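Side-chain contacts in type III CBASS phage resistance system CD-NTase-associated protein Cap8 (PDB 6P8P), which is a HORMA domain protein that probably regulates a cGAS-like CD-NTase enzyme as part of bacterial immunity against phage: residues 19-24 with 100-105; 60-63 with 68-71. The protein carries 2 engineered substitutions. All blocks are in the same frame, centred on the assembly; numbering follows the deposited sequence.

Contact 1 (19-24 with 100-105); sequences QTWDAI and WGMSLP. Engineered in segment 100-105: M102 (natural residue Val).
The indole of W21 meets the strand obliquely through the far corner of its six-membered ring: CH2 comes within 3.8 Å of CE of M102 and 4.3 Å of CD2 of L104. With CG anti to the backbone N (chi1 -178°), the ring reaches out from helix 17-29, spanning much of the 11.5 Å between the CA atoms of W21 and L104. From the other direction comes the side chain of M102, an engineered residue in place of the natural valine. It is deposited in two conformers; in the one described here the chain bends at chi3 (63°), and the terminal methyl rather than the sulfur does the touching. L104, two residues further along the same strand, turns its side chain to the same face and brings up one branch. No hydrogen bond joins the segments. NE1 of the indole donates to the carbonyl O of L40, which helps fix the rotation of the ring, while T44, A47 and I51 pack on W21 from helix 44-52. The contact thus illustrates helix-on-sheet packing in the hydrophobic core of a HORMA domain, a large aromatic bridging helix 17-29 and strand 101-106.

Contact 2 (60-63 with 68-71); sequences PIVA and PRTR
Strands 61-63 and 69-71 run antiparallel, their axes 4.8 Å apart and 166° between directions, and A63 and T70 form a hydrogen-bonded pair in which A63 N gives to T70 O and T70 N to A63 O, both at 2.9 Å.

The side chains of V62 and R71, which make the adjoining non-hydrogen-bonded pair, share one face of the sheet; beneath them CA of R71 sits 3.4 Å from I61 O in a CA-H...O contact. On this face the aliphatic part of R71 rises beside the ring of P60, both pointing the same way, with the two CB atoms of P60 and R71 3.8 Å apart; beyond, R71 is extended as far as NE and exposed. R69 packs differently. V62 holds CG1 anti to its backbone N (chi1 -178°), and this methyl meets CG of R69 at 3.7 Å and its CD at 3.8 Å, the two side chains crossing at a slant. The methylenes of both arginines therefore supply apolar surface here, R71 to the proline ring and R69 to the valine methyl. On the reverse face A63 and T70 stand next to each other, their CB atoms 4.3 Å apart; L28 of helix 17-29 packs on A63, and F93 on T70. The arrangement is a beta hairpin, its two strands lying side by side within the mixed sheet of the HORMA domain.

In the fold
From the N terminus, the chain runs through strand 4-10 into helix 17-29, whose W21 meets strand 101-106 some eighty residues later. Two more helices lead to strand 61-64, and a short turn returns the chain as strand 69-75: contact 2 closes this small loop. Helix 77-82 and a long connection follow before strand 101-106 meets helix 17-29 and closes the much larger loop of contact 1, so that contact 2 is nested within it. The two touch directly because strands 61-64 and 101-106 are neighbours: S103 N probably hydrogen-bonds to V62 O, and P105 packs on I61. Local hairpin and distant helix are thereby tied to one sheet.

Contact 1 (19-24 with 100-105)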
loop_
_atom_site.group_PDB
_atom_site.type_symbol
_atom_site.label_atom_id
_atom_site.label_comp_id
_atom_site.label_asym_id
_atom_site.label_seq_id
_atom_site.Cartn_x
_atom_site.Cartn_y
_atom_site.Cartn_z
ATOM N N GLN A 19 1.210 -6.524 10.464
ATOM C CA GLN A 19 0.800 -6.971 11.789
ATOM C C GLN A 19 0.432 -5.790 12.671
ATOM O O GLN A 19 -0.470 -5.896 13.503
ATOM C CB GLN A 19 1.914 -7.787 12.449
ATOM C CG GLN A 19 2.210 -9.089 11.759
ATOM C CD GLN A 19 3.441 -9.767 12.298
ATOM O OE1 GLN A 19 4.440 -9.106 12.608
ATOM N NE2 GLN A 19 3.395 -11.107 12.398
ATOM N N THR A 20 1.133 -4.671 12.506
ATOM C CA THR A 20 0.828 -3.457 13.253
ATOM C C THR A 20 -0.551 -2.937 12.875
ATOM O O THR A 20 -1.387 -2.671 13.735
ATOM C CB THR A 20 1.882 -2.390 12.956
ATOM O OG1 THR A 20 3.214 -2.884 13.240
ATOM C CG2 THR A 20 1.605 -1.116 13.792
ATOM N N TRP A 21 -0.837 -2.844 11.575
ATOM C CA TRP A 21 -2.178 -2.392 11.179
ATOM C C TRP A 21 -3.265 -3.324 11.687
ATOM O O TRP A 21 -4.299 -2.864 12.185
ATOM C CB TRP A 21 -2.272 -2.289 9.667
ATOM C CG TRP A 21 -3.569 -1.784 9.154
ATOM C CD1 TRP A 21 -4.424 -2.458 8.342
ATOM C CD2 TRP A 21 -4.169 -0.513 9.421
ATOM N NE1 TRP A 21 -5.517 -1.656 8.041
ATOM C CE2 TRP A 21 -5.387 -0.467 8.718
ATOM C CE3 TRP A 21 -3.778 0.608 10.170
ATOM C CZ2 TRP A 21 -6.201 0.652 8.713
ATOM C CZ3 TRP A 21 -4.614 1.723 10.197
ATOM C CH2 TRP A 21 -5.815 1.731 9.473
ATOM N N ASP A 22 -3.046 -4.635 11.584
ATOM C CA ASP A 22 -4.033 -5.584 12.080
ATOM C C ASP A 22 -4.296 -5.370 13.573
ATOM O O ASP A 22 -5.442 -5.440 14.023
ATOM C CB ASP A 22 -3.557 -7.011 11.813
ATOM C CG ASP A 22 -3.793 -7.467 10.390
ATOM O OD1 ASP A 22 -4.443 -6.750 9.612
ATOM O OD2 ASP A 22 -3.316 -8.580 10.042
ATOM N N ALA A 23 -3.253 -5.049 14.346
ATOM C CA ALA A 23 -3.457 -4.819 15.780
ATOM C C ALA A 23 -4.279 -3.560 16.003
ATOM O O ALA A 23 -5.125 -3.515 16.910
ATOM C CB ALA A 23 -2.118 -4.723 16.518
ATOM N N ILE A 24 -4.048 -2.538 15.160
ATOM C CA ILE A 24 -4.804 -1.285 15.235
ATOM C C ILE A 24 -6.252 -1.499 14.828
ATOM O O ILE A 24 -7.178 -0.983 15.462
ATOM C CB ILE A 24 -4.123 -0.208 14.368
ATOM C CG1 ILE A 24 -2.772 0.165 14.992
ATOM C CG2 ILE A 24 -5.014 1.013 14.210
ATOM C CD1 ILE A 24 -1.854 0.982 14.097
ATOM N N TRP A 100 -18.147 7.945 11.810
ATOM C CA TRP A 100 -16.744 7.790 12.157
ATOM C C TRP A 100 -15.846 8.235 11.015
ATOM O O TRP A 100 -16.262 8.338 9.857
ATOM C CB TRP A 100 -16.442 6.332 12.526
ATOM C CG TRP A 100 -16.587 5.350 11.404
ATOM C CD1 TRP A 100 -17.720 4.662 11.045
ATOM C CD2 TRP A 100 -15.555 4.925 10.496
ATOM N NE1 TRP A 100 -17.455 3.841 9.979
ATOM C CE2 TRP A 100 -16.137 3.999 9.609
ATOM C CE3 TRP A 100 -14.203 5.256 10.336
ATOM C CZ2 TRP A 100 -15.410 3.382 8.603
ATOM C CZ3 TRP A 100 -13.490 4.650 9.323
ATOM C CH2 TRP A 100 -14.089 3.730 8.472
ATOM N N GLY A 101 -14.591 8.512 11.364
ATOM C CA GLY A 101 -13.585 8.808 10.366
ATOM C C GLY A 101 -12.230 8.427 10.898
ATOM O O GLY A 101 -12.045 8.171 12.091
ATOM N N MET A 102 -11.260 8.373 9.991
ATOM C CA MET A 102 -9.883 8.087 10.352
ATOM C C MET A 102 -8.955 8.929 9.495
ATOM O O MET A 102 -9.155 9.049 8.282
ATOM C CB MET A 102 -9.533 6.606 10.173
ATOM C CG MET A 102 -10.093 5.704 11.214
ATOM S SD MET A 102 -9.409 4.072 11.057
ATOM C CE MET A 102 -7.662 4.385 11.373
ATOM N N SER A 103 -7.935 9.501 10.130
ATOM C CA SER A 103 -6.969 10.357 9.450
ATOM C C SER A 103 -5.591 9.745 9.610
ATOM O O SER A 103 -5.070 9.666 10.724
ATOM C CB SER A 103 -6.987 11.786 9.993
ATOM O OG SER A 103 -5.971 12.520 9.333
ATOM N N LEU A 104 -5.026 9.303 8.508
ATOM C CA LEU A 104 -3.721 8.671 8.493
ATOM C C LEU A 104 -2.635 9.682 8.174
ATOM O O LEU A 104 -2.742 10.412 7.165
ATOM C CB LEU A 104 -3.696 7.565 7.440
ATOM C CG LEU A 104 -4.812 6.519 7.438
ATOM C CD1 LEU A 104 -4.536 5.458 6.390
ATOM C CD2 LEU A 104 -4.949 5.861 8.802
ATOM N N PRO A 105 -1.554 9.700 8.954
ATOM C CA PRO A 105 -0.426 10.575 8.635
ATOM C C PRO A 105 0.326 10.053 7.425
ATOM O O PRO A 105 0.521 8.847 7.252
ATOM C CB PRO A 105 0.434 10.544 9.919
ATOM C CG PRO A 105 0.194 9.123 10.440
ATOM C CD PRO A 105 -1.275 8.827 10.103
#

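Contact 2 (60-63 with 68-71)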
loop_
_atom_site.group_PDB
_atom_site.type_symbol
_atom_site.label_atom_id
_atom_site.label_comp_id
_atom_site.label_asym_id
_atom_site.label_seq_id
_atom_site.Cartn_x
_atom_site.Cartn_y
_atom_site.Cartn_z
ATOM N N PRO A 60 -0.026 11.181 14.822
ATOM C CA PRO A 60 -0.867 10.004 15.111
ATOM C C PRO A 60 -1.835 9.647 13.986
ATOM O O PRO A 60 -2.263 10.484 13.201
ATOM C CB PRO A 60 -1.625 10.417 16.382
ATOM C CG PRO A 60 -1.724 11.938 16.263
ATOM C CD PRO A 60 -0.437 12.378 15.594
ATOM N N ILE A 61 -2.150 8.357 13.914
ATOM C CA ILE A 61 -3.392 7.906 13.299
ATOM C C ILE A 61 -4.540 8.358 14.191
ATOM O O ILE A 61 -4.513 8.138 15.407
ATOM C CB ILE A 61 -3.382 6.378 13.138
ATOM C CG1 ILE A 61 -2.301 5.962 12.164
ATOM C CG2 ILE A 61 -4.771 5.924 12.711
ATOM C CD1 ILE A 61 -1.901 4.493 12.268
ATOM N N VAL A 62 -5.505 9.079 13.628
ATOM C CA VAL A 62 -6.582 9.646 14.443
ATOM C C VAL A 62 -7.923 9.096 14.024
ATOM O O VAL A 62 -8.352 9.300 12.886
ATOM C CB VAL A 62 -6.615 11.176 14.379
ATOM C CG1 VAL A 62 -7.718 11.697 15.296
ATOM C CG2 VAL A 62 -5.265 11.752 14.767
ATOM N N ALA A 63 -8.604 8.434 14.957
ATOM C CA ALA A 63 -9.974 7.982 14.760
ATOM C C ALA A 63 -10.920 8.955 15.455
ATOM O O ALA A 63 -10.645 9.385 16.585
ATOM C CB ALA A 63 -10.164 6.579 15.335
ATOM N N PRO A 68 -15.267 9.616 22.052
ATOM C CA PRO A 68 -13.900 10.141 22.178
ATOM C C PRO A 68 -13.080 9.975 20.910
ATOM O O PRO A 68 -13.267 9.038 20.148
ATOM C CB PRO A 68 -13.299 9.313 23.322
ATOM C CG PRO A 68 -14.486 8.766 24.075
ATOM C CD PRO A 68 -15.558 8.567 23.058
ATOM N N ARG A 69 -12.148 10.896 20.715
ATOM C CA ARG A 69 -11.140 10.789 19.668
ATOM C C ARG A 69 -9.998 9.923 20.159
ATOM O O ARG A 69 -9.654 9.958 21.344
ATOM C CB ARG A 69 -10.642 12.190 19.316
ATOM C CG ARG A 69 -9.405 12.263 18.495
ATOM C CD ARG A 69 -9.080 13.721 18.151
ATOM N NE ARG A 69 -10.212 14.374 17.511
ATOM C CZ ARG A 69 -10.130 15.496 16.805
ATOM N NH1 ARG A 69 -8.957 16.095 16.646
ATOM N NH2 ARG A 69 -11.222 16.016 16.256
ATOM N N THR A 70 -9.442 9.109 19.255
ATOM C CA THR A 70 -8.339 8.214 19.589
ATOM C C THR A 70 -7.146 8.599 18.732
ATOM O O THR A 70 -7.248 8.609 17.496
ATOM C CB THR A 70 -8.701 6.746 19.342
ATOM O OG1 THR A 70 -9.901 6.423 20.027
ATOM C CG2 THR A 70 -7.577 5.817 19.807
ATOM N N ARG A 71 -6.015 8.861 19.376
ATOM C CA ARG A 71 -4.747 9.110 18.702
ATOM C C ARG A 71 -3.866 7.876 18.840
ATOM O O ARG A 71 -3.616 7.417 19.965
ATOM C CB ARG A 71 -4.047 10.326 19.323
ATOM C CG ARG A 71 -4.708 11.634 19.003
ATOM C CD ARG A 71 -4.060 12.807 19.767
ATOM N NE ARG A 71 -4.641 14.076 19.347
ATOM C CZ ARG A 71 -4.368 15.246 19.912
ATOM N NH1 ARG A 71 -3.518 15.310 20.928
ATOM N NH2 ARG A 71 -4.950 16.349 19.466
#